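Local structure of putative hydrolase (3CMN) at residues N86-S89 / F90-F94; Q22-Q25 / A26-L30; W197-T200 / Y201-L205. The protein is a putative hydrolase of the zincin-like metallopeptidase family, probably a zinc-dependent peptidase, whose substrate is not known. All coordinates share one frame; numbering follows the deposited sequence.

Contact 1. Residues N86-S89 / F90-F94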
ATOM      1  N   ASN A  86      -8.089  11.009   6.210  1.00 30.39           N
ATOM      2  CA  ASN A  86      -8.351  10.206   5.019  1.00 29.90           C
ATOM      3  C   ASN A  86      -9.771  10.216   4.472  1.00 28.95           C
ATOM      4  O   ASN A  86     -10.004   9.742   3.364  1.00 26.84           O
ATOM      5  CB  ASN A  86      -7.989   8.738   5.307  1.00 31.85           C
ATOM      6  CG  ASN A  86      -6.499   8.496   5.334  1.00 34.75           C
ATOM      7  OD1 ASN A  86      -5.865   8.381   4.285  1.00 37.99           O
ATOM      8  ND2 ASN A  86      -5.925   8.427   6.534  1.00 34.34           N
ATOM      9  N   ILE A  87     -10.725  10.734   5.236  1.00 28.35           N
ATOM     10  CA  ILE A  87     -12.103  10.699   4.775  1.00 29.50           C
ATOM     11  C   ILE A  87     -12.398  11.467   3.488  1.00 30.80           C
ATOM     12  O   ILE A  87     -13.197  11.007   2.674  1.00 30.05           O
ATOM     13  CB  ILE A  87     -13.079  11.125   5.894  1.00 29.10           C
ATOM     14  CG1 ILE A  87     -14.515  10.871   5.428  1.00 31.07           C
ATOM     15  CG2 ILE A  87     -12.838  12.563   6.280  1.00 29.32           C
ATOM     16  CD1 ILE A  87     -15.529  10.906   6.539  1.00 33.18           C
ATOM     17  N   VAL A  88     -11.750  12.615   3.286  1.00 32.19           N
ATOM     18  CA  VAL A  88     -11.969  13.388   2.065  1.00 30.98           C
ATOM     19  C   VAL A  88     -11.398  12.625   0.874  1.00 32.63           C
ATOM     20  O   VAL A  88     -12.062  12.454  -0.144  1.00 32.55           O
ATOM     21  CB  VAL A  88     -11.313  14.784   2.144  1.00 30.82           C
ATOM     22  CG1 VAL A  88     -11.471  15.505   0.808  1.00 28.42           C
ATOM     23  CG2 VAL A  88     -11.962  15.608   3.254  1.00 28.19           C
ATOM     24  N   SER A  89     -10.162  12.166   1.008  1.00 33.93           N
ATOM     25  CA  SER A  89      -9.513  11.404  -0.053  1.00 35.31           C
ATOM     26  C   SER A  89     -10.354  10.177  -0.381  1.00 35.68           C
ATOM     27  O   SER A  89     -10.472   9.777  -1.541  1.00 36.41           O
ATOM     28  CB  SER A  89      -8.126  10.955   0.406  1.00 36.76           C
ATOM     29  OG  SER A  89      -7.440  12.039   1.000  1.00 40.13           O
ATOM     30  N   PHE A  90     -10.928   9.581   0.658  1.00 35.07           N
ATOM     31  CA  PHE A  90     -11.766   8.403   0.504  1.00 33.26           C
ATOM     32  C   PHE A  90     -13.018   8.746  -0.308  1.00 32.98           C
ATOM     33  O   PHE A  90     -13.299   8.121  -1.322  1.00 31.64           O
ATOM     34  CB  PHE A  90     -12.183   7.873   1.874  1.00 33.47           C
ATOM     35  CG  PHE A  90     -12.815   6.519   1.826  1.00 32.68           C
ATOM     36  CD1 PHE A  90     -12.031   5.375   1.709  1.00 34.20           C
ATOM     37  CD2 PHE A  90     -14.194   6.382   1.890  1.00 33.41           C
ATOM     38  CE1 PHE A  90     -12.623   4.104   1.656  1.00 35.39           C
ATOM     39  CE2 PHE A  90     -14.793   5.122   1.836  1.00 33.47           C
ATOM     40  CZ  PHE A  90     -14.008   3.982   1.720  1.00 33.09           C
ATOM     41  N   SER A  91     -13.779   9.733   0.150  1.00 33.40           N
ATOM     42  CA  SER A  91     -14.985  10.127  -0.561  1.00 34.32           C
ATOM     43  C   SER A  91     -14.672  10.428  -2.021  1.00 35.99           C
ATOM     44  O   SER A  91     -15.405  10.020  -2.919  1.00 35.83           O
ATOM     45  CB  SER A  91     -15.619  11.348   0.096  1.00 30.77           C
ATOM     46  OG  SER A  91     -14.711  12.430   0.131  1.00 31.44           O
ATOM     47  N   GLN A  92     -13.568  11.124  -2.261  1.00 37.99           N
ATOM     48  CA  GLN A  92     -13.174  11.472  -3.624  1.00 41.27           C
ATOM     49  C   GLN A  92     -12.987  10.283  -4.557  1.00 40.36           C
ATOM     50  O   GLN A  92     -13.041  10.426  -5.779  1.00 41.96           O
ATOM     51  CB  GLN A  92     -11.923  12.341  -3.605  1.00 42.94           C
ATOM     52  CG  GLN A  92     -12.291  13.800  -3.693  1.00 48.65           C
ATOM     53  CD  GLN A  92     -11.238  14.708  -3.138  1.00 50.85           C
ATOM     54  OE1 GLN A  92     -10.066  14.614  -3.498  1.00 53.66           O
ATOM     55  NE2 GLN A  92     -11.648  15.608  -2.256  1.00 50.85           N
ATOM     56  N   LEU A  93     -12.767   9.109  -3.983  1.00 39.31           N
ATOM     57  CA  LEU A  93     -12.627   7.907  -4.787  1.00 39.19           C
ATOM     58  C   LEU A  93     -13.989   7.602  -5.390  1.00 39.06           C
ATOM     59  O   LEU A  93     -14.109   6.776  -6.284  1.00 39.99           O
ATOM     60  CB  LEU A  93     -12.188   6.722  -3.924  1.00 37.10           C
ATOM     61  CG  LEU A  93     -10.843   6.816  -3.205  1.00 37.16           C
ATOM     62  CD1 LEU A  93     -10.643   5.551  -2.385  1.00 34.38           C
ATOM     63  CD2 LEU A  93      -9.712   6.979  -4.225  1.00 36.27           C
ATOM     64  N   PHE A  94     -15.019   8.269  -4.880  1.00 41.89           N
ATOM     65  CA  PHE A  94     -16.386   8.070  -5.356  1.00 44.37           C
ATOM     66  C   PHE A  94     -16.868   9.159  -6.316  1.00 46.11           C
ATOM     67  O   PHE A  94     -18.007   9.117  -6.770  1.00 45.55           O
ATOM     68  CB  PHE A  94     -17.367   7.989  -4.178  1.00 42.17           C
ATOM     69  CG  PHE A  94     -17.162   6.794  -3.291  1.00 41.62           C
ATOM     70  CD1 PHE A  94     -16.267   6.844  -2.222  1.00 40.64           C
ATOM     71  CD2 PHE A  94     -17.882   5.627  -3.507  1.00 39.75           C
ATOM     72  CE1 PHE A  94     -16.099   5.749  -1.382  1.00 39.26           C
ATOM     73  CE2 PHE A  94     -17.724   4.528  -2.679  1.00 37.86           C
ATOM     74  CZ  PHE A  94     -16.831   4.590  -1.611  1.00 39.74           C
TER
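V88, S91 and Q92 meet in a local contact near the C-terminal end of helix 79-92. The link is a short run of alpha-helical i to i+4 rungs, reinforced by one side-chain hydroxyl. F90 N donates to N86 O, S91 N to I87 O at 2.9 Å, and Q92 N to V88 O. The run is limited on both sides. Before it the helix is kinked, for the backbone N of V88 and that of S89 make no bond to the preceding turn. After it the next rung is poor: L93 N reaches S89 O at 3.4 Å in a weak bond, and L93 N is held better by F90 O at 2.9 Å, an i to i+3 step.

Serine suits position 91 because its short hydroxyl can fold back on the helix. With OG set between the backbone N and the carbonyl carbon (chi1 58°), S91 OG donates to V88 O at 2.7 Å. This carbonyl oxygen therefore accepts two bonds: Q92 N comes in almost along the C=O axis, whereas the hydroxyl arrives well off it, at 117°.

On the exposed side V88 and Q92 leave the helix in the same direction, one flanking the other. V88 CG1 meets Q92 NE2 at 3.1 Å, a tight methyl-to-amide contact with no polar bond in it. F90 turns to the buried side, its CG anti to the backbone N (chi1 -169°), and its side chain packs on I127 and L131 of helix 120-135 and on W20 of helix 20-31. N86, also buried, has its amide nitrogen satisfied by W82 O one turn earlier. L93, whose side chain lies against L146, sets its CG 3.4 Å from S89 O.

Contact 2. Residues Q22-Q25 / A26-L30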
ATOM      1  N   GLN A  22     -23.072  11.438   7.169  1.00 37.03           N
ATOM      2  CA  GLN A  22     -23.647  10.292   7.850  1.00 34.89           C
ATOM      3  C   GLN A  22     -22.523   9.260   7.843  1.00 32.11           C
ATOM      4  O   GLN A  22     -22.306   8.546   8.823  1.00 30.23           O
ATOM      5  CB  GLN A  22     -24.856   9.745   7.087  1.00 34.48           C
ATOM      6  CG  GLN A  22     -25.263   8.378   7.563  1.00 35.59           C
ATOM      7  CD  GLN A  22     -25.620   8.371   9.032  1.00 37.78           C
ATOM      8  OE1 GLN A  22     -26.647   8.924   9.428  1.00 38.10           O
ATOM      9  NE2 GLN A  22     -24.768   7.753   9.855  1.00 38.59           N
ATOM     10  N   ALA A  23     -21.813   9.203   6.720  1.00 29.45           N
ATOM     11  CA  ALA A  23     -20.696   8.292   6.550  1.00 28.07           C
ATOM     12  C   ALA A  23     -19.612   8.598   7.583  1.00 28.45           C
ATOM     13  O   ALA A  23     -19.109   7.699   8.259  1.00 28.85           O
ATOM     14  CB  ALA A  23     -20.136   8.414   5.143  1.00 28.43           C
ATOM     15  N   ARG A  24     -19.275   9.878   7.720  1.00 31.94           N
ATOM     16  CA  ARG A  24     -18.256  10.312   8.673  1.00 33.09           C
ATOM     17  C   ARG A  24     -18.598   9.862  10.084  1.00 32.96           C
ATOM     18  O   ARG A  24     -17.744   9.336  10.790  1.00 35.49           O
ATOM     19  CB  ARG A  24     -18.101  11.836   8.643  1.00 34.44           C
ATOM     20  CG  ARG A  24     -17.199  12.394   9.747  1.00 38.08           C
ATOM     21  CD  ARG A  24     -17.211  13.920   9.746  1.00 42.00           C
ATOM     22  NE  ARG A  24     -17.064  14.491  11.089  1.00 44.61           N
ATOM     23  CZ  ARG A  24     -15.905  14.593  11.734  1.00 46.28           C
ATOM     24  NH1 ARG A  24     -14.786  14.168  11.160  1.00 49.39           N
ATOM     25  NH2 ARG A  24     -15.861  15.116  12.954  1.00 46.79           N
ATOM     26  N   GLN A  25     -19.841  10.078  10.501  1.00 33.96           N
ATOM     27  CA  GLN A  25     -20.282   9.669  11.830  1.00 34.47           C
ATOM     28  C   GLN A  25     -20.232   8.170  12.018  1.00 32.62           C
ATOM     29  O   GLN A  25     -19.790   7.679  13.055  1.00 33.96           O
ATOM     30  CB  GLN A  25     -21.695  10.168  12.085  1.00 37.98           C
ATOM     31  CG  GLN A  25     -21.701  11.587  12.558  1.00 45.12           C
ATOM     32  CD  GLN A  25     -20.809  11.777  13.779  1.00 47.69           C
ATOM     33  OE1 GLN A  25     -21.000  11.126  14.812  1.00 50.85           O
ATOM     34  NE2 GLN A  25     -19.828  12.670  13.666  1.00 47.14           N
ATOM     35  N   ALA A  26     -20.681   7.444  11.004  1.00 31.93           N
ATOM     36  CA  ALA A  26     -20.681   5.986  11.034  1.00 30.65           C
ATOM     37  C   ALA A  26     -19.251   5.460  11.172  1.00 29.72           C
ATOM     38  O   ALA A  26     -19.005   4.505  11.909  1.00 31.35           O
ATOM     39  CB  ALA A  26     -21.321   5.441   9.752  1.00 27.66           C
ATOM     40  N   ALA A  27     -18.323   6.073  10.439  1.00 27.43           N
ATOM     41  CA  ALA A  27     -16.920   5.673  10.476  1.00 25.86           C
ATOM     42  C   ALA A  27     -16.319   5.931  11.846  1.00 25.50           C
ATOM     43  O   ALA A  27     -15.668   5.063  12.419  1.00 25.86           O
ATOM     44  CB  ALA A  27     -16.125   6.433   9.410  1.00 24.25           C
ATOM     45  N   LEU A  28     -16.533   7.136  12.360  1.00 25.51           N
ATOM     46  CA  LEU A  28     -16.019   7.513  13.673  1.00 27.38           C
ATOM     47  C   LEU A  28     -16.474   6.574  14.779  1.00 29.19           C
ATOM     48  O   LEU A  28     -15.695   6.213  15.665  1.00 29.70           O
ATOM     49  CB  LEU A  28     -16.443   8.941  14.016  1.00 26.42           C
ATOM     50  CG  LEU A  28     -15.659  10.015  13.258  1.00 26.89           C
ATOM     51  CD1 LEU A  28     -16.312  11.390  13.468  1.00 26.80           C
ATOM     52  CD2 LEU A  28     -14.218  10.029  13.775  1.00 25.70           C
ATOM     53  N   ARG A  29     -17.736   6.162  14.712  1.00 32.22           N
ATOM     54  CA  ARG A  29     -18.298   5.279  15.718  1.00 32.76           C
ATOM     55  C   ARG A  29     -17.877   3.833  15.606  1.00 33.26           C
ATOM     56  O   ARG A  29     -17.576   3.206  16.611  1.00 34.03           O
ATOM     57  CB  ARG A  29     -19.819   5.407  15.722  1.00 35.68           C
ATOM     58  CG  ARG A  29     -20.215   6.815  16.074  1.00 38.43           C
ATOM     59  CD  ARG A  29     -21.482   6.913  16.858  1.00 41.69           C
ATOM     60  NE  ARG A  29     -21.557   6.023  18.018  1.00 43.30           N
ATOM     61  CZ  ARG A  29     -20.659   5.942  18.995  1.00 44.96           C
ATOM     62  NH1 ARG A  29     -19.561   6.696  18.985  1.00 45.93           N
ATOM     63  NH2 ARG A  29     -20.880   5.117  20.006  1.00 45.44           N
ATOM     64  N   LEU A  30     -17.825   3.301  14.394  1.00 33.15           N
ATOM     65  CA  LEU A  30     -17.417   1.919  14.226  1.00 32.28           C
ATOM     66  C   LEU A  30     -15.911   1.761  14.480  1.00 32.66           C
ATOM     67  O   LEU A  30     -15.445   0.681  14.850  1.00 32.06           O
ATOM     68  CB  LEU A  30     -17.784   1.441  12.819  1.00 35.56           C
ATOM     69  CG  LEU A  30     -18.143  -0.045  12.682  1.00 37.64           C
ATOM     70  CD1 LEU A  30     -18.960  -0.260  11.425  1.00 39.82           C
ATOM     71  CD2 LEU A  30     -16.878  -0.891  12.652  1.00 39.02           C
TER
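R24 and L28, one helical turn apart on helix 20-31, form a close side-chain contact. The leucine methyl CD1 lies over one face of the R24 guanidinium, above its centre, with CD1 3.7 Å from CZ. The arginine reaches this place by leaving the backbone with CG anti to N (chi1 172°) and with a bend at chi3. L28 CG also rests 3.3 Å from R24 O, the oxygen that accepts the bond from L28 N.

The tight side is that of the alanines. A23 and A27 are both buried, and the single methyl group of A27 lets the helix come close to its neighbours, meeting L83 of helix 79-92 and L131 of helix 120-135. Between the two alanines A27 N donates to A23 O at 2.8 Å.

The loose side carries Q25 and R29, exposed polar chains suited to water. Q25 doubles back at chi2, bringing NE2 to 3.7 Å from L28 CD1, and R29 CG passes Q25 O at 3.2 Å.

A guanidinium bonds through its edge, so its flat face can accept a methyl group at little polar cost. R24 thus joins an apolar contact along its own helix to a salt bridge from NH1 to E84 of helix 79-92.

Contact 3. Residues W197-T200 / Y201-L205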
ATOM      1  N   TRP A 197       6.541   8.561 -12.895  1.00 33.48           N
ATOM      2  CA  TRP A 197       5.463   8.035 -13.727  1.00 31.89           C
ATOM      3  C   TRP A 197       4.453   7.123 -13.018  1.00 30.38           C
ATOM      4  O   TRP A 197       3.324   6.963 -13.483  1.00 30.58           O
ATOM      5  CB  TRP A 197       6.025   7.271 -14.923  1.00 28.79           C
ATOM      6  CG  TRP A 197       6.861   6.078 -14.564  1.00 28.08           C
ATOM      7  CD1 TRP A 197       8.224   6.028 -14.498  1.00 27.41           C
ATOM      8  CD2 TRP A 197       6.400   4.736 -14.312  1.00 26.45           C
ATOM      9  NE1 TRP A 197       8.639   4.743 -14.239  1.00 27.53           N
ATOM     10  CE2 TRP A 197       7.544   3.931 -14.120  1.00 25.24           C
ATOM     11  CE3 TRP A 197       5.135   4.140 -14.231  1.00 25.91           C
ATOM     12  CZ2 TRP A 197       7.463   2.562 -13.856  1.00 24.64           C
ATOM     13  CZ3 TRP A 197       5.054   2.785 -13.970  1.00 25.34           C
ATOM     14  CH2 TRP A 197       6.215   2.006 -13.786  1.00 25.79           C
ATOM     15  N   VAL A 198       4.839   6.532 -11.897  1.00 29.25           N
ATOM     16  CA  VAL A 198       3.939   5.600 -11.239  1.00 29.96           C
ATOM     17  C   VAL A 198       2.551   6.141 -10.898  1.00 32.24           C
ATOM     18  O   VAL A 198       1.555   5.516 -11.243  1.00 33.58           O
ATOM     19  CB  VAL A 198       4.604   4.967  -9.991  1.00 29.84           C
ATOM     20  CG1 VAL A 198       3.676   3.904  -9.380  1.00 28.55           C
ATOM     21  CG2 VAL A 198       5.918   4.299 -10.397  1.00 27.87           C
ATOM     22  N   ARG A 199       2.474   7.287 -10.232  1.00 34.66           N
ATOM     23  CA  ARG A 199       1.172   7.853  -9.890  1.00 36.54           C
ATOM     24  C   ARG A 199       0.440   8.391 -11.120  1.00 35.83           C
ATOM     25  O   ARG A 199      -0.781   8.311 -11.202  1.00 35.36           O
ATOM     26  CB  ARG A 199       1.323   8.942  -8.816  1.00 39.05           C
ATOM     27  CG  ARG A 199       1.285   8.367  -7.397  1.00 43.60           C
ATOM     28  CD  ARG A 199       1.718   9.365  -6.325  1.00 46.76           C
ATOM     29  NE  ARG A 199       1.644   8.772  -4.990  1.00 49.65           N
ATOM     30  CZ  ARG A 199       2.270   9.249  -3.918  1.00 50.29           C
ATOM     31  NH1 ARG A 199       3.024  10.334  -4.012  1.00 50.73           N
ATOM     32  NH2 ARG A 199       2.156   8.626  -2.752  1.00 49.46           N
ATOM     33  N   THR A 200       1.191   8.923 -12.081  1.00 36.33           N
ATOM     34  CA  THR A 200       0.596   9.434 -13.307  1.00 36.05           C
ATOM     35  C   THR A 200      -0.068   8.254 -14.006  1.00 36.67           C
ATOM     36  O   THR A 200      -1.234   8.322 -14.404  1.00 38.33           O
ATOM     37  CB  THR A 200       1.665  10.021 -14.246  1.00 37.44           C
ATOM     38  OG1 THR A 200       2.375  11.060 -13.564  1.00 36.00           O
ATOM     39  CG2 THR A 200       1.016  10.595 -15.521  1.00 37.55           C
ATOM     40  N   TYR A 201       0.691   7.169 -14.138  1.00 35.50           N
ATOM     41  CA  TYR A 201       0.216   5.952 -14.775  1.00 34.42           C
ATOM     42  C   TYR A 201      -0.934   5.325 -13.997  1.00 35.38           C
ATOM     43  O   TYR A 201      -1.858   4.755 -14.588  1.00 35.85           O
ATOM     44  CB  TYR A 201       1.363   4.950 -14.893  1.00 33.21           C
ATOM     45  CG  TYR A 201       0.950   3.603 -15.441  1.00 31.76           C
ATOM     46  CD1 TYR A 201       0.380   3.485 -16.714  1.00 30.55           C
ATOM     47  CD2 TYR A 201       1.133   2.444 -14.692  1.00 31.02           C
ATOM     48  CE1 TYR A 201       0.006   2.243 -17.222  1.00 30.46           C
ATOM     49  CE2 TYR A 201       0.764   1.200 -15.189  1.00 32.23           C
ATOM     50  CZ  TYR A 201       0.201   1.102 -16.457  1.00 32.40           C
ATOM     51  OH  TYR A 201      -0.149  -0.147 -16.938  1.00 32.64           O
ATOM     52  N   PHE A 202      -0.887   5.430 -12.673  1.00 34.67           N
ATOM     53  CA  PHE A 202      -1.951   4.864 -11.854  1.00 35.62           C
ATOM     54  C   PHE A 202      -3.198   5.729 -12.036  1.00 36.14           C
ATOM     55  O   PHE A 202      -4.311   5.219 -12.161  1.00 35.48           O
ATOM     56  CB  PHE A 202      -1.529   4.802 -10.375  1.00 37.03           C
ATOM     57  CG  PHE A 202      -2.496   4.045  -9.494  1.00 38.98           C
ATOM     58  CD1 PHE A 202      -3.176   2.918  -9.974  1.00 40.22           C
ATOM     59  CD2 PHE A 202      -2.725   4.449  -8.184  1.00 40.80           C
ATOM     60  CE1 PHE A 202      -4.067   2.211  -9.156  1.00 39.41           C
ATOM     61  CE2 PHE A 202      -3.619   3.745  -7.351  1.00 41.50           C
ATOM     62  CZ  PHE A 202      -4.287   2.630  -7.841  1.00 40.53           C
ATOM     63  N   ARG A 203      -3.015   7.042 -12.077  1.00 38.63           N
ATOM     64  CA  ARG A 203      -4.162   7.913 -12.278  1.00 41.37           C
ATOM     65  C   ARG A 203      -4.721   7.679 -13.678  1.00 41.85           C
ATOM     66  O   ARG A 203      -5.925   7.759 -13.885  1.00 43.43           O
ATOM     67  CB  ARG A 203      -3.790   9.384 -12.086  1.00 42.22           C
ATOM     68  CG  ARG A 203      -4.028   9.876 -10.676  1.00 47.21           C
ATOM     69  CD  ARG A 203      -3.858  11.391 -10.560  1.00 52.26           C
ATOM     70  NE  ARG A 203      -2.462  11.804 -10.438  1.00 54.84           N
ATOM     71  CZ  ARG A 203      -1.730  11.634  -9.338  1.00 57.16           C
ATOM     72  NH1 ARG A 203      -2.257  11.063  -8.253  1.00 58.19           N
ATOM     73  NH2 ARG A 203      -0.458  12.013  -9.322  1.00 58.47           N
ATOM     74  N   GLU A 204      -3.843   7.379 -14.635  1.00 42.16           N
ATOM     75  CA  GLU A 204      -4.275   7.113 -16.005  1.00 42.56           C
ATOM     76  C   GLU A 204      -5.197   5.900 -16.021  1.00 41.68           C
ATOM     77  O   GLU A 204      -6.291   5.955 -16.574  1.00 42.93           O
ATOM     78  CB  GLU A 204      -3.078   6.827 -16.920  1.00 41.12           C
ATOM     79  CG  GLU A 204      -2.201   8.024 -17.236  1.00 43.55           C
ATOM     80  CD  GLU A 204      -0.935   7.635 -17.992  1.00 43.58           C
ATOM     81  OE1 GLU A 204      -1.038   7.064 -19.098  1.00 46.28           O
ATOM     82  OE2 GLU A 204       0.170   7.893 -17.478  1.00 44.86           O
ATOM     83  N   LEU A 205      -4.741   4.809 -15.413  1.00 42.17           N
ATOM     84  CA  LEU A 205      -5.507   3.564 -15.363  1.00 41.60           C
ATOM     85  C   LEU A 205      -6.884   3.736 -14.746  1.00 41.39           C
ATOM     86  O   LEU A 205      -7.837   3.071 -15.142  1.00 41.16           O
ATOM     87  CB  LEU A 205      -4.753   2.495 -14.566  1.00 41.42           C
ATOM     88  CG  LEU A 205      -3.360   2.071 -15.023  1.00 40.69           C
ATOM     89  CD1 LEU A 205      -2.885   0.883 -14.192  1.00 40.07           C
ATOM     90  CD2 LEU A 205      -3.411   1.699 -16.490  1.00 41.55           C
TER
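The indole of W197 and the phenol of Y201 run alongside each other from successive turns at the start of helix 197-210. W197 takes the less common rotamer with CG between the backbone N and the carbonyl carbon (chi1 61°), which brings the indole toward Y201. Y201 CB then meets the indole at its edge, in the ring plane, 3.9 Å from CE3, while one face of the indole receives V198 CG2. Y201 has CG anti to its backbone N (chi1 175°), carrying the ring out from the helix, and L205 CG sits against one of the phenol faces.

The two arginines behave differently. R199 is extended from CG to NE, a reach that takes its guanidinium away from this turn to E193, in a salt bridge, and to S148 O. R203 bends at chi3 and folds back, laying a guanidinium face over R199 O, with NH2 3.6 Å from R199 CB.

On the exposed side T200 and E204 cross at an angle, and T200 CG2 lies 3.4 Å from E204 OE2. Beneath these chains run the backbone bonds, among them Y201 N to W197 O and R203 N to R199 O, both 2.7 Å.

Tryptophan and tyrosine combine a broad apolar surface with one polar group: W197 NE1 donates to W340 O, and Y201 OH is hydrogen-bonded to R256 NH1. In the adjoining loops P343 touches both W197 and Y201, and L346 touches Y201. F202, purely apolar, suits its buried place against L260 and M261 of helix 248-279.

How the contacts relate
All three contacts lie within one helix each and join side chains three or four residues apart. Contacts 1 and 2 are neighbours, their centres about 14 Å apart: I87 CD1 touches R24 CB at 3.5 Å, and both helices also pack on helix 120-135. Contact 3, its centre about 18 Å from that of contact 1, leans on helix 248-279 instead. It has three buried touching residues against two in each of the others. Contact 1 adds a serine hydroxyl to its backbone bonds; contact 2, farthest from the chain centre, relies on alanines and an arginine-leucine pair; contact 3 adds two arginines, R199 being tied through E193 to helix 174-193, which carries a probable HExxH motif.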